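Local atomic coordinates of UDP-glucose:anthocyanidin 3-O-glucosyltransferase (Clitoria ternatea, PDB entry 4REL), a protein that belongs to the GT-B class of plant glycosyltransferases, with two Rossmann-like domains that each hold a central parallel beta-sheet. Residues 27-31 with 436-440; 167-171 with 219-225; 208-214 with 232-238. All coordinates share one frame; numbering follows the deposited sequence.

Contact 1: residues 27-31 with 436-440; sequences KLAHI and FNTLV
Leu28 and Val440 mark the nearest backbone approach of two helix segments, 27-31 and 436-440, whose axes pass 11.1 Å apart with a crossing angle of -69°. Phe436 fills much of the gap between them. Its CG is anti to the backbone N (chi1 -180°), which extends the ring toward the other helix. The ring rim then meets three residues. CE1 touches Leu28 CD2 at 3.6 Å, approached obliquely. CE2 faces Ile31 CD1 at the ring edge, 3.8 Å away. CZ lies 3.7 Å from Lys27 O, also near the ring plane. That carbonyl accepts the helical bond from Ile31 N. Over one face of the Phe436 ring, toward its rim, Val440 CG2 meets Ile31 CG2 at 3.7 Å and Leu28 CD2 at 3.8 Å. The same Leu28 methyl reaches Leu439 CD2, so one branch serves three partners. Lys27 takes part through CB, while its extended chain leads NZ away to a hydrogen bond with Leu239 O. The contact joins the end of helix 18-31 to the C-terminal helix 431-445. Its chemistry is almost wholly apolar, so shape and burial, more than directed polar bonds, hold these two helices together, with Ile31 on the side exposed to solvent.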
ATOM      1  N   LYS A  27      16.883  -0.132   5.398  1.00 12.64           N
ATOM      2  CA  LYS A  27      17.843   0.235   4.347  1.00 11.66           C
ATOM      3  C   LYS A  27      18.709   1.403   4.797  1.00 11.55           C
ATOM      4  O   LYS A  27      19.921   1.404   4.591  1.00 10.56           O
ATOM      5  CB  LYS A  27      17.123   0.614   3.048  1.00 10.57           C
ATOM      6  CG  LYS A  27      16.418  -0.553   2.348  1.00 14.75           C
ATOM      7  CD  LYS A  27      15.542  -0.052   1.194  1.00 15.89           C
ATOM      8  CE  LYS A  27      14.630  -1.161   0.681  1.00 21.53           C
ATOM      9  NZ  LYS A  27      13.770  -0.667  -0.436  1.00 17.40           N
ATOM     10  N   LEU A  28      18.070   2.408   5.389  1.00  8.26           N
ATOM     11  CA  LEU A  28      18.793   3.589   5.873  1.00  6.84           C
ATOM     12  C   LEU A  28      19.742   3.225   7.015  1.00 10.49           C
ATOM     13  O   LEU A  28      20.858   3.740   7.091  1.00 11.10           O
ATOM     14  CB  LEU A  28      17.811   4.665   6.347  1.00  7.19           C
ATOM     15  CG  LEU A  28      16.936   5.272   5.245  1.00  9.60           C
ATOM     16  CD1 LEU A  28      15.857   6.172   5.856  1.00 10.75           C
ATOM     17  CD2 LEU A  28      17.782   6.052   4.244  1.00 13.24           C
ATOM     18  N   ALA A  29      19.288   2.359   7.918  1.00 10.37           N
ATOM     19  CA  ALA A  29      20.113   1.963   9.057  1.00 12.23           C
ATOM     20  C   ALA A  29      21.329   1.152   8.612  1.00 13.75           C
ATOM     21  O   ALA A  29      22.402   1.236   9.214  1.00 13.30           O
ATOM     22  CB  ALA A  29      19.292   1.183  10.062  1.00 13.49           C
ATOM     23  N   HIS A  30      21.167   0.352   7.563  1.00 11.45           N
ATOM     24  CA  HIS A  30      22.268  -0.474   7.078  0.50 12.53           C
ATOM     25  C   HIS A  30      23.368   0.371   6.437  1.00 13.37           C
ATOM     26  O   HIS A  30      24.567   0.093   6.597  1.00 13.52           O
ATOM     27  CB  HIS A  30      21.747  -1.513   6.080  0.50 16.64           C
ATOM     28  CG  HIS A  30      22.757  -2.553   5.706  0.50 18.16           C
ATOM     29  ND1 HIS A  30      23.444  -2.526   4.513  0.50 20.09           N
ATOM     30  CD2 HIS A  30      23.190  -3.652   6.367  0.50 20.77           C
ATOM     31  CE1 HIS A  30      24.259  -3.563   4.455  0.50 20.26           C
ATOM     32  NE2 HIS A  30      24.125  -4.262   5.567  0.50 19.01           N
ATOM     33  N   ILE A  31      22.966   1.408   5.714  1.00 10.21           N
ATOM     34  CA  ILE A  31      23.937   2.245   5.011  1.00 15.21           C
ATOM     35  C   ILE A  31      24.565   3.291   5.928  1.00 15.53           C
ATOM     36  O   ILE A  31      25.663   3.792   5.661  1.00 13.02           O
ATOM     37  CB  ILE A  31      23.323   2.901   3.738  1.00 12.57           C
ATOM     38  CG1 ILE A  31      24.436   3.347   2.779  1.00 19.48           C
ATOM     39  CG2 ILE A  31      22.406   4.058   4.101  1.00 13.71           C
ATOM     40  CD1 ILE A  31      23.964   3.537   1.340  1.00 28.50           C
ATOM     41  N   PHE A 436      17.673   7.463  -3.364  1.00  9.15           N
ATOM     42  CA  PHE A 436      18.014   6.893  -2.069  1.00 14.57           C
ATOM     43  C   PHE A 436      19.250   7.589  -1.518  1.00 11.82           C
ATOM     44  O   PHE A 436      19.310   7.929  -0.334  1.00 11.14           O
ATOM     45  CB  PHE A 436      18.258   5.388  -2.162  1.00 12.27           C
ATOM     46  CG  PHE A 436      18.611   4.753  -0.839  1.00 12.33           C
ATOM     47  CD1 PHE A 436      17.627   4.479   0.097  1.00 11.61           C
ATOM     48  CD2 PHE A 436      19.921   4.429  -0.541  1.00 10.78           C
ATOM     49  CE1 PHE A 436      17.948   3.891   1.320  1.00 12.13           C
ATOM     50  CE2 PHE A 436      20.248   3.838   0.682  1.00 14.69           C
ATOM     51  CZ  PHE A 436      19.258   3.572   1.608  1.00 14.12           C
ATOM     52  N   ASN A 437      20.247   7.811  -2.367  1.00 12.80           N
ATOM     53  CA  ASN A 437      21.450   8.510  -1.934  0.50 11.36           C
ATOM     54  C   ASN A 437      21.121   9.929  -1.484  1.00 13.06           C
ATOM     55  O   ASN A 437      21.670  10.422  -0.509  1.00 13.14           O
ATOM     56  CB  ASN A 437      22.515   8.515  -3.040  0.50 11.84           C
ATOM     57  CG  ASN A 437      23.118   7.143  -3.277  0.50 17.09           C
ATOM     58  OD1 ASN A 437      23.255   6.345  -2.351  0.50 17.31           O
ATOM     59  ND2 ASN A 437      23.482   6.862  -4.526  0.50 21.94           N
ATOM     60  N   THR A 438      20.199  10.574  -2.193  1.00 11.15           N
ATOM     61  CA  THR A 438      19.782  11.921  -1.825  1.00 12.46           C
ATOM     62  C   THR A 438      19.171  11.933  -0.429  1.00 12.47           C
ATOM     63  O   THR A 438      19.469  12.816   0.388  1.00 11.60           O
ATOM     64  CB  THR A 438      18.767  12.478  -2.844  1.00 11.37           C
ATOM     65  OG1 THR A 438      19.427  12.637  -4.102  1.00 12.54           O
ATOM     66  CG2 THR A 438      18.221  13.826  -2.395  1.00 13.37           C
ATOM     67  N   LEU A 439      18.335  10.934  -0.158  1.00  9.92           N
ATOM     68  CA  LEU A 439      17.696  10.786   1.142  1.00 10.07           C
ATOM     69  C   LEU A 439      18.730  10.554   2.237  1.00 10.85           C
ATOM     70  O   LEU A 439      18.673  11.177   3.296  1.00  9.61           O
ATOM     71  CB  LEU A 439      16.671   9.644   1.106  1.00 12.17           C
ATOM     72  CG  LEU A 439      15.984   9.257   2.416  1.00 14.32           C
ATOM     73  CD1 LEU A 439      15.269  10.454   3.029  1.00 13.77           C
ATOM     74  CD2 LEU A 439      14.996   8.099   2.182  1.00  9.30           C
ATOM     75  N   VAL A 440      19.687   9.674   1.973  1.00 13.22           N
ATOM     76  CA  VAL A 440      20.756   9.419   2.926  1.00 11.92           C
ATOM     77  C   VAL A 440      21.508  10.704   3.281  1.00 12.99           C
ATOM     78  O   VAL A 440      21.815  10.953   4.449  1.00 12.37           O
ATOM     79  CB  VAL A 440      21.711   8.334   2.397  1.00 11.07           C
ATOM     80  CG1 VAL A 440      22.974   8.272   3.235  1.00 10.42           C
ATOM     81  CG2 VAL A 440      20.992   6.971   2.370  1.00 14.77           C
TER

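Contact 2: residues 167-171 with 219-225; sequences LPGLS and PPLFVKY
Gly169 and Leu221 come closest in the backbone, with CA atoms 4.6 Å apart, where a type II beta turn from Leu167 to Leu170 rests on the first turns of helix 220-229. The turn is closed by Leu170 N to Leu167 O, and Pro219 sits at the N-cap of the helix. Gly169 holds the third turn position with a positive phi of 82°, a value that suits glycine. Having no side chain, it lets the turn lie close to the helix. Its CA packs on Leu221 CB at 3.7 Å, and its O lies at the CB-CG edge of the Pro219 ring. The preceding carbonyl also faces the helix. Pro168 O receives a CA-H...O contact from Phe222 CA at 3.5 Å, with a bent angle at H of 125°.

Side chains flank this backbone meeting. Leu170 forks: CD2 meets Pro219 CG at 4.0 Å, the two side chains crossing at about a right angle, while CD1 meets Phe222 CD1 obliquely at 3.7 Å. Phe222 is buried and also touches Tyr235 on the sheet beneath. The turn belongs to the long loop between helices 148-157 and 191-197, so the contact lays that loop on the helix of a beta-alpha-beta crossover.

At the far end Pro168 covers Tyr225. The tyrosine CG is anti to the backbone N (chi1 178°), which swings the ring out toward the proline. Pro168 CD lies over one ring face in a CH-pi contact, 4.1 Å from the centroid and offset toward the rim. Pro168 CG comes nearest to Tyr225 CD1, at 3.6 Å. At the end of the ring, Tyr225 OH is hydrogen-bonded to Asn147 ND2.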
ATOM      1  N   LEU A 167      -6.052  17.220 -13.627  1.00 14.38           N
ATOM      2  CA  LEU A 167      -4.881  16.628 -12.979  1.00 11.78           C
ATOM      3  C   LEU A 167      -3.873  16.253 -14.049  1.00 13.50           C
ATOM      4  O   LEU A 167      -4.104  15.315 -14.816  1.00 13.26           O
ATOM      5  CB  LEU A 167      -5.278  15.364 -12.205  1.00 12.81           C
ATOM      6  CG  LEU A 167      -6.378  15.454 -11.147  1.00 13.70           C
ATOM      7  CD1 LEU A 167      -6.706  14.060 -10.615  1.00 10.78           C
ATOM      8  CD2 LEU A 167      -5.962  16.387 -10.004  1.00 14.03           C
ATOM      9  N   PRO A 168      -2.739  16.974 -14.111  1.00 14.70           N
ATOM     10  CA  PRO A 168      -1.753  16.657 -15.150  1.00 15.67           C
ATOM     11  C   PRO A 168      -1.271  15.205 -15.082  1.00 15.73           C
ATOM     12  O   PRO A 168      -0.914  14.702 -14.009  1.00 13.38           O
ATOM     13  CB  PRO A 168      -0.610  17.640 -14.853  1.00 15.33           C
ATOM     14  CG  PRO A 168      -1.312  18.816 -14.236  1.00 17.22           C
ATOM     15  CD  PRO A 168      -2.373  18.184 -13.354  1.00 15.40           C
ATOM     16  N   GLY A 169      -1.304  14.534 -16.229  1.00 13.56           N
ATOM     17  CA  GLY A 169      -0.846  13.160 -16.342  1.00 13.78           C
ATOM     18  C   GLY A 169      -1.877  12.127 -15.915  1.00 12.90           C
ATOM     19  O   GLY A 169      -1.680  10.922 -16.103  1.00 14.45           O
ATOM     20  N   LEU A 170      -2.971  12.594 -15.321  1.00 10.15           N
ATOM     21  CA  LEU A 170      -3.946  11.688 -14.720  1.00  8.63           C
ATOM     22  C   LEU A 170      -5.349  11.897 -15.276  1.00  9.87           C
ATOM     23  O   LEU A 170      -6.342  11.704 -14.571  1.00 12.36           O
ATOM     24  CB  LEU A 170      -3.947  11.830 -13.190  1.00 12.04           C
ATOM     25  CG  LEU A 170      -2.633  11.435 -12.502  1.00 14.65           C
ATOM     26  CD1 LEU A 170      -2.720  11.712 -11.007  1.00 16.76           C
ATOM     27  CD2 LEU A 170      -2.302   9.973 -12.772  1.00 17.85           C
ATOM     28  N   SER A 171      -5.425  12.274 -16.547  1.00 11.98           N
ATOM     29  CA  SER A 171      -6.712  12.514 -17.203  1.00 11.98           C
ATOM     30  C   SER A 171      -7.555  11.242 -17.361  1.00 16.32           C
ATOM     31  O   SER A 171      -8.753  11.320 -17.623  1.00 19.35           O
ATOM     32  CB  SER A 171      -6.512  13.195 -18.566  1.00 13.30           C
ATOM     33  OG  SER A 171      -5.861  12.336 -19.490  1.00 17.42           O
ATOM     34  N   PRO A 219       3.043   8.332 -14.485  1.00 14.15           N
ATOM     35  CA  PRO A 219       3.017   9.209 -15.661  1.00 14.26           C
ATOM     36  C   PRO A 219       3.983  10.367 -15.455  1.00 15.07           C
ATOM     37  O   PRO A 219       3.943  10.998 -14.393  1.00 11.97           O
ATOM     38  CB  PRO A 219       1.581   9.720 -15.683  1.00 14.28           C
ATOM     39  CG  PRO A 219       0.792   8.651 -14.955  1.00 16.10           C
ATOM     40  CD  PRO A 219       1.712   8.178 -13.871  1.00 16.66           C
ATOM     41  N   PRO A 220       4.878  10.611 -16.428  1.00 15.13           N
ATOM     42  CA  PRO A 220       5.901  11.654 -16.282  1.00 14.73           C
ATOM     43  C   PRO A 220       5.321  13.038 -15.958  1.00 16.44           C
ATOM     44  O   PRO A 220       5.939  13.789 -15.199  1.00 14.93           O
ATOM     45  CB  PRO A 220       6.592  11.660 -17.649  1.00 17.20           C
ATOM     46  CG  PRO A 220       6.391  10.276 -18.173  1.00 24.61           C
ATOM     47  CD  PRO A 220       5.049   9.827 -17.665  1.00 19.63           C
ATOM     48  N   LEU A 221       4.155  13.372 -16.513  1.00 14.92           N
ATOM     49  CA  LEU A 221       3.510  14.650 -16.190  1.00 15.47           C
ATOM     50  C   LEU A 221       3.027  14.720 -14.748  1.00 14.96           C
ATOM     51  O   LEU A 221       3.085  15.778 -14.121  1.00 16.67           O
ATOM     52  CB  LEU A 221       2.339  14.937 -17.135  1.00 20.26           C
ATOM     53  CG  LEU A 221       2.644  15.877 -18.294  1.00 34.85           C
ATOM     54  CD1 LEU A 221       3.748  15.312 -19.174  1.00 39.06           C
ATOM     55  CD2 LEU A 221       1.381  16.146 -19.102  1.00 34.98           C
ATOM     56  N   PHE A 222       2.523  13.603 -14.227  1.00 11.85           N
ATOM     57  CA  PHE A 222       2.174  13.546 -12.817  1.00 15.64           C
ATOM     58  C   PHE A 222       3.420  13.794 -11.968  1.00 10.17           C
ATOM     59  O   PHE A 222       3.366  14.527 -10.974  1.00 11.70           O
ATOM     60  CB  PHE A 222       1.525  12.202 -12.445  1.00 14.36           C
ATOM     61  CG  PHE A 222       1.647  11.862 -10.992  1.00 11.31           C
ATOM     62  CD1 PHE A 222       0.788  12.418 -10.057  1.00 12.55           C
ATOM     63  CD2 PHE A 222       2.635  10.985 -10.551  1.00 12.92           C
ATOM     64  CE1 PHE A 222       0.923  12.105  -8.692  1.00 14.33           C
ATOM     65  CE2 PHE A 222       2.766  10.676  -9.208  1.00 14.74           C
ATOM     66  CZ  PHE A 222       1.911  11.239  -8.281  1.00 15.58           C
ATOM     67  N   VAL A 223       4.540  13.186 -12.354  1.00  9.84           N
ATOM     68  CA  VAL A 223       5.760  13.325 -11.576  1.00 11.47           C
ATOM     69  C   VAL A 223       6.196  14.779 -11.599  1.00 14.47           C
ATOM     70  O   VAL A 223       6.524  15.340 -10.555  1.00 11.48           O
ATOM     71  CB  VAL A 223       6.884  12.409 -12.094  1.00 12.55           C
ATOM     72  CG1 VAL A 223       8.184  12.673 -11.343  1.00 19.15           C
ATOM     73  CG2 VAL A 223       6.472  10.939 -11.962  1.00 10.64           C
ATOM     74  N   LYS A 224       6.166  15.397 -12.783  1.00 13.18           N
ATOM     75  CA  LYS A 224       6.512  16.816 -12.901  1.00 15.35           C
ATOM     76  C   LYS A 224       5.575  17.690 -12.085  1.00 15.55           C
ATOM     77  O   LYS A 224       6.018  18.608 -11.406  1.00 15.72           O
ATOM     78  CB  LYS A 224       6.513  17.278 -14.361  1.00 19.68           C
ATOM     79  CG  LYS A 224       7.713  16.803 -15.145  1.00 20.14           C
ATOM     80  CD  LYS A 224       7.762  17.474 -16.509  1.00 33.01           C
ATOM     81  CE  LYS A 224       9.042  17.112 -17.246  1.00 39.90           C
ATOM     82  NZ  LYS A 224       9.165  17.849 -18.534  1.00 42.16           N
ATOM     83  N   TYR A 225       4.281  17.399 -12.147  1.00 13.04           N
ATOM     84  CA  TYR A 225       3.315  18.140 -11.344  1.00 15.70           C
ATOM     85  C   TYR A 225       3.645  18.067  -9.849  1.00 14.08           C
ATOM     86  O   TYR A 225       3.642  19.086  -9.154  1.00 13.23           O
ATOM     87  CB  TYR A 225       1.889  17.640 -11.614  1.00 13.81           C
ATOM     88  CG  TYR A 225       0.824  18.320 -10.780  1.00 15.48           C
ATOM     89  CD1 TYR A 225       0.360  19.586 -11.111  1.00 15.55           C
ATOM     90  CD2 TYR A 225       0.272  17.686  -9.672  1.00 16.64           C
ATOM     91  CE1 TYR A 225      -0.626  20.204 -10.357  1.00 17.59           C
ATOM     92  CE2 TYR A 225      -0.714  18.298  -8.909  1.00 17.38           C
ATOM     93  CZ  TYR A 225      -1.153  19.555  -9.258  1.00 16.61           C
ATOM     94  OH  TYR A 225      -2.127  20.168  -8.519  1.00 16.36           O
TER

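Contact 3: residues 208-214 with 232-238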
ATOM      1  N   ALA A 208      11.384  16.601   2.280  1.00 12.27           N
ATOM      2  CA  ALA A 208      11.255  15.709   1.134  1.00 10.23           C
ATOM      3  C   ALA A 208      10.042  14.805   1.318  1.00  9.57           C
ATOM      4  O   ALA A 208       9.633  14.515   2.451  1.00  9.53           O
ATOM      5  CB  ALA A 208      12.525  14.870   0.956  1.00  9.86           C
ATOM      6  N   VAL A 209       9.450  14.380   0.207  1.00  7.66           N
ATOM      7  CA  VAL A 209       8.413  13.366   0.243  1.00  8.76           C
ATOM      8  C   VAL A 209       9.002  12.130  -0.423  1.00 13.22           C
ATOM      9  O   VAL A 209       9.504  12.204  -1.554  1.00  9.40           O
ATOM     10  CB  VAL A 209       7.126  13.817  -0.495  1.00  7.58           C
ATOM     11  CG1 VAL A 209       6.131  12.668  -0.574  1.00  8.08           C
ATOM     12  CG2 VAL A 209       6.491  15.010   0.213  1.00  8.90           C
ATOM     13  N   VAL A 210       8.973  11.007   0.290  1.00  8.96           N
ATOM     14  CA  VAL A 210       9.549   9.758  -0.207  1.00  5.54           C
ATOM     15  C   VAL A 210       8.422   8.822  -0.649  1.00  8.62           C
ATOM     16  O   VAL A 210       7.577   8.427   0.166  1.00 10.23           O
ATOM     17  CB  VAL A 210      10.399   9.076   0.880  1.00  5.29           C
ATOM     18  CG1 VAL A 210      10.896   7.704   0.398  1.00  8.52           C
ATOM     19  CG2 VAL A 210      11.591   9.952   1.235  1.00  9.02           C
ATOM     20  N   VAL A 211       8.402   8.485  -1.940  1.00  9.75           N
ATOM     21  CA  VAL A 211       7.340   7.651  -2.490  1.00 11.34           C
ATOM     22  C   VAL A 211       7.828   6.211  -2.595  1.00  8.06           C
ATOM     23  O   VAL A 211       8.897   5.951  -3.140  1.00  9.43           O
ATOM     24  CB  VAL A 211       6.875   8.141  -3.883  1.00 11.80           C
ATOM     25  CG1 VAL A 211       5.807   7.201  -4.434  1.00 11.61           C
ATOM     26  CG2 VAL A 211       6.330   9.562  -3.806  1.00 13.34           C
ATOM     27  N   ASN A 212       7.022   5.284  -2.083  1.00  7.64           N
ATOM     28  CA  ASN A 212       7.369   3.867  -2.023  1.00 10.71           C
ATOM     29  C   ASN A 212       6.973   3.184  -3.330  1.00 10.12           C
ATOM     30  O   ASN A 212       6.132   2.289  -3.345  1.00 13.55           O
ATOM     31  CB  ASN A 212       6.596   3.219  -0.866  1.00 11.38           C
ATOM     32  CG  ASN A 212       7.176   1.886  -0.442  1.00 13.00           C
ATOM     33  OD1 ASN A 212       8.398   1.736  -0.324  1.00 14.43           O
ATOM     34  ND2 ASN A 212       6.299   0.901  -0.212  1.00 12.79           N
ATOM     35  N   PHE A 213       7.572   3.606  -4.435  1.00  9.26           N
ATOM     36  CA  PHE A 213       7.184   3.074  -5.737  1.00  9.56           C
ATOM     37  C   PHE A 213       8.283   3.285  -6.777  1.00 11.82           C
ATOM     38  O   PHE A 213       9.394   3.694  -6.449  1.00 13.01           O
ATOM     39  CB  PHE A 213       5.873   3.733  -6.188  1.00 10.18           C
ATOM     40  CG  PHE A 213       5.116   2.930  -7.209  1.00 10.13           C
ATOM     41  CD1 PHE A 213       4.747   1.621  -6.937  1.00 11.54           C
ATOM     42  CD2 PHE A 213       4.778   3.483  -8.433  1.00 16.19           C
ATOM     43  CE1 PHE A 213       4.050   0.864  -7.870  1.00 12.67           C
ATOM     44  CE2 PHE A 213       4.090   2.735  -9.379  1.00 13.73           C
ATOM     45  CZ  PHE A 213       3.723   1.427  -9.098  1.00 12.69           C
ATOM     46  N   PHE A 214       7.958   2.999  -8.032  1.00 14.15           N
ATOM     47  CA  PHE A 214       8.906   3.094  -9.132  1.00 14.38           C
ATOM     48  C   PHE A 214       8.565   4.320  -9.974  1.00 17.34           C
ATOM     49  O   PHE A 214       7.518   4.359 -10.618  1.00 15.70           O
ATOM     50  CB  PHE A 214       8.802   1.833 -10.006  1.00 16.76           C
ATOM     51  CG  PHE A 214       8.787   0.537  -9.222  1.00 15.10           C
ATOM     52  CD1 PHE A 214       9.962   0.011  -8.700  1.00 23.30           C
ATOM     53  CD2 PHE A 214       7.603  -0.162  -9.032  1.00 20.80           C
ATOM     54  CE1 PHE A 214       9.947  -1.182  -7.983  1.00 20.65           C
ATOM     55  CE2 PHE A 214       7.579  -1.357  -8.322  1.00 24.10           C
ATOM     56  CZ  PHE A 214       8.754  -1.865  -7.796  1.00 25.91           C
ATOM     57  N   SER A 232      10.952  18.486  -2.403  1.00 11.61           N
ATOM     58  CA  SER A 232      11.741  17.419  -3.010  1.00  9.62           C
ATOM     59  C   SER A 232      10.885  16.168  -3.110  1.00 12.09           C
ATOM     60  O   SER A 232      10.199  15.809  -2.151  1.00 13.66           O
ATOM     61  CB  SER A 232      12.988  17.135  -2.165  1.00 16.03           C
ATOM     62  OG  SER A 232      13.759  16.091  -2.730  1.00 16.28           O
ATOM     63  N   LEU A 233      10.895  15.525  -4.276  1.00 10.90           N
ATOM     64  CA  LEU A 233      10.164  14.281  -4.466  1.00  8.82           C
ATOM     65  C   LEU A 233      11.162  13.183  -4.745  1.00 12.83           C
ATOM     66  O   LEU A 233      11.892  13.250  -5.736  1.00 12.58           O
ATOM     67  CB  LEU A 233       9.202  14.392  -5.653  1.00  9.28           C
ATOM     68  CG  LEU A 233       8.381  13.148  -6.013  1.00 13.29           C
ATOM     69  CD1 LEU A 233       7.351  12.809  -4.925  1.00 12.70           C
ATOM     70  CD2 LEU A 233       7.681  13.371  -7.352  1.00 12.77           C
ATOM     71  N   LEU A 234      11.197  12.176  -3.875  1.00  8.83           N
ATOM     72  CA  LEU A 234      12.171  11.096  -3.991  1.00  8.13           C
ATOM     73  C   LEU A 234      11.447   9.758  -4.063  1.00 12.86           C
ATOM     74  O   LEU A 234      10.501   9.513  -3.301  1.00 15.44           O
ATOM     75  CB  LEU A 234      13.115  11.106  -2.779  1.00  9.75           C
ATOM     76  CG  LEU A 234      13.917  12.381  -2.491  1.00 11.50           C
ATOM     77  CD1 LEU A 234      14.655  12.294  -1.134  1.00  9.59           C
ATOM     78  CD2 LEU A 234      14.901  12.643  -3.619  1.00  9.40           C
ATOM     79  N   TYR A 235      11.877   8.894  -4.981  1.00 11.22           N
ATOM     80  CA  TYR A 235      11.318   7.548  -5.067  1.00 12.42           C
ATOM     81  C   TYR A 235      12.356   6.555  -4.555  1.00 19.45           C
ATOM     82  O   TYR A 235      13.489   6.532  -5.035  1.00 28.45           O
ATOM     83  CB  TYR A 235      10.945   7.191  -6.509  1.00 10.62           C
ATOM     84  CG  TYR A 235       9.695   7.844  -7.059  1.00 14.66           C
ATOM     85  CD1 TYR A 235       8.525   7.113  -7.239  1.00 15.42           C
ATOM     86  CD2 TYR A 235       9.692   9.186  -7.421  1.00 13.76           C
ATOM     87  CE1 TYR A 235       7.375   7.713  -7.760  1.00 14.36           C
ATOM     88  CE2 TYR A 235       8.556   9.786  -7.940  1.00 15.96           C
ATOM     89  CZ  TYR A 235       7.405   9.046  -8.103  1.00 17.72           C
ATOM     90  OH  TYR A 235       6.294   9.658  -8.628  1.00 18.95           O
ATOM     91  N   VAL A 236      11.975   5.754  -3.569  1.00  9.42           N
ATOM     92  CA  VAL A 236      12.833   4.681  -3.088  1.00 11.34           C
ATOM     93  C   VAL A 236      12.140   3.355  -3.366  1.00 12.11           C
ATOM     94  O   VAL A 236      10.955   3.186  -3.062  1.00 14.63           O
ATOM     95  CB  VAL A 236      13.147   4.837  -1.597  1.00 12.95           C
ATOM     96  CG1 VAL A 236      13.964   3.649  -1.087  1.00 12.65           C
ATOM     97  CG2 VAL A 236      13.907   6.134  -1.375  1.00 10.79           C
ATOM     98  N   VAL A 237      12.888   2.438  -3.978  1.00 13.67           N
ATOM     99  CA  VAL A 237      12.358   1.158  -4.436  1.00 16.89           C
ATOM    100  C   VAL A 237      11.676   0.427  -3.287  1.00 13.80           C
ATOM    101  O   VAL A 237      12.279   0.227  -2.227  1.00 15.84           O
ATOM    102  CB  VAL A 237      13.491   0.287  -5.031  1.00 20.77           C
ATOM    103  CG1 VAL A 237      13.067  -1.165  -5.148  1.00 21.36           C
ATOM    104  CG2 VAL A 237      13.910   0.833  -6.388  1.00 25.96           C
ATOM    105  N   PRO A 238      10.414   0.024  -3.492  1.00 14.00           N
ATOM    106  CA  PRO A 238       9.583  -0.588  -2.443  1.00 16.19           C
ATOM    107  C   PRO A 238       9.903  -2.048  -2.154  1.00 14.94           C
ATOM    108  O   PRO A 238       9.375  -2.590  -1.183  1.00 17.04           O
ATOM    109  CB  PRO A 238       8.164  -0.494  -3.026  1.00 15.07           C
ATOM    110  CG  PRO A 238       8.374  -0.464  -4.508  1.00 14.75           C
ATOM    111  CD  PRO A 238       9.630   0.334  -4.703  1.00 13.14           C
TER
HETATM  112  O   HOH W   1       7.174  -1.766   0.348  1.00 15.42           O
HETATM  113  O   HOH W   2      10.520   3.214  -0.234  1.00 16.58           O
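Val211 and Tyr235 are bridge partners on one face of the sheet, and their torsions bring the valine onto the ring: Val211 has CG1 anti to the backbone N (chi1 178°), and Tyr235 has CG anti to the carbonyl carbon (chi1 -75°). Val211 CB thus sits over one face of the Tyr235 ring, 4.1 Å from its centroid, in a CH-pi contact. The other valine branch, CG2, meets Leu233 CD1 at 3.6 Å. The strands 208-211 and 233-235 run parallel, and four backbone bonds join the two segments. Val209 N binds Ser232 O and Leu234 N binds Val209 O, each at 2.9 Å. Val211 N to Leu234 O is shorter, and Val236 N to Val211 O is longer at 3.1 Å. Past the strands, Asn212 centres an inverse gamma turn. Its amide crosses Pro238 obliquely and is held by two waters: one joins ND2 to Pro238 O, the other OD1 to Val236 O. Pro238 CD covers a face of the Phe214 ring in a second CH-pi contact, 4.0 Å from the centroid. Tyr235 OH bonds Asp218 OD2. Three nearly straight backbone bonds and a more bent fourth fix the register, while water and ring contacts extend the contact beyond the strand ends.

In the fold
All three contacts belong to the region of the seven-stranded parallel sheet. Contact 3 pairs its edge strand 233-235 with strand 208-211. Helix 220-229, which links those strands in a beta-alpha-beta unit, supplies one side of contact 2 and packs on Leu233 and Tyr235. Helix 431-445, from contact 1, lies on the other face and meets Leu234. The centres of contacts 1 and 3 are about 12 Å apart, those of 2 and 3 about 16 Å, and those of 1 and 2 about 27 Å. Along the chain, contacts 2 and 3 interleave, and both fall within the span closed by contact 1. The C-terminal helix thus returns to the N-terminal sheet, as in GT-B relatives.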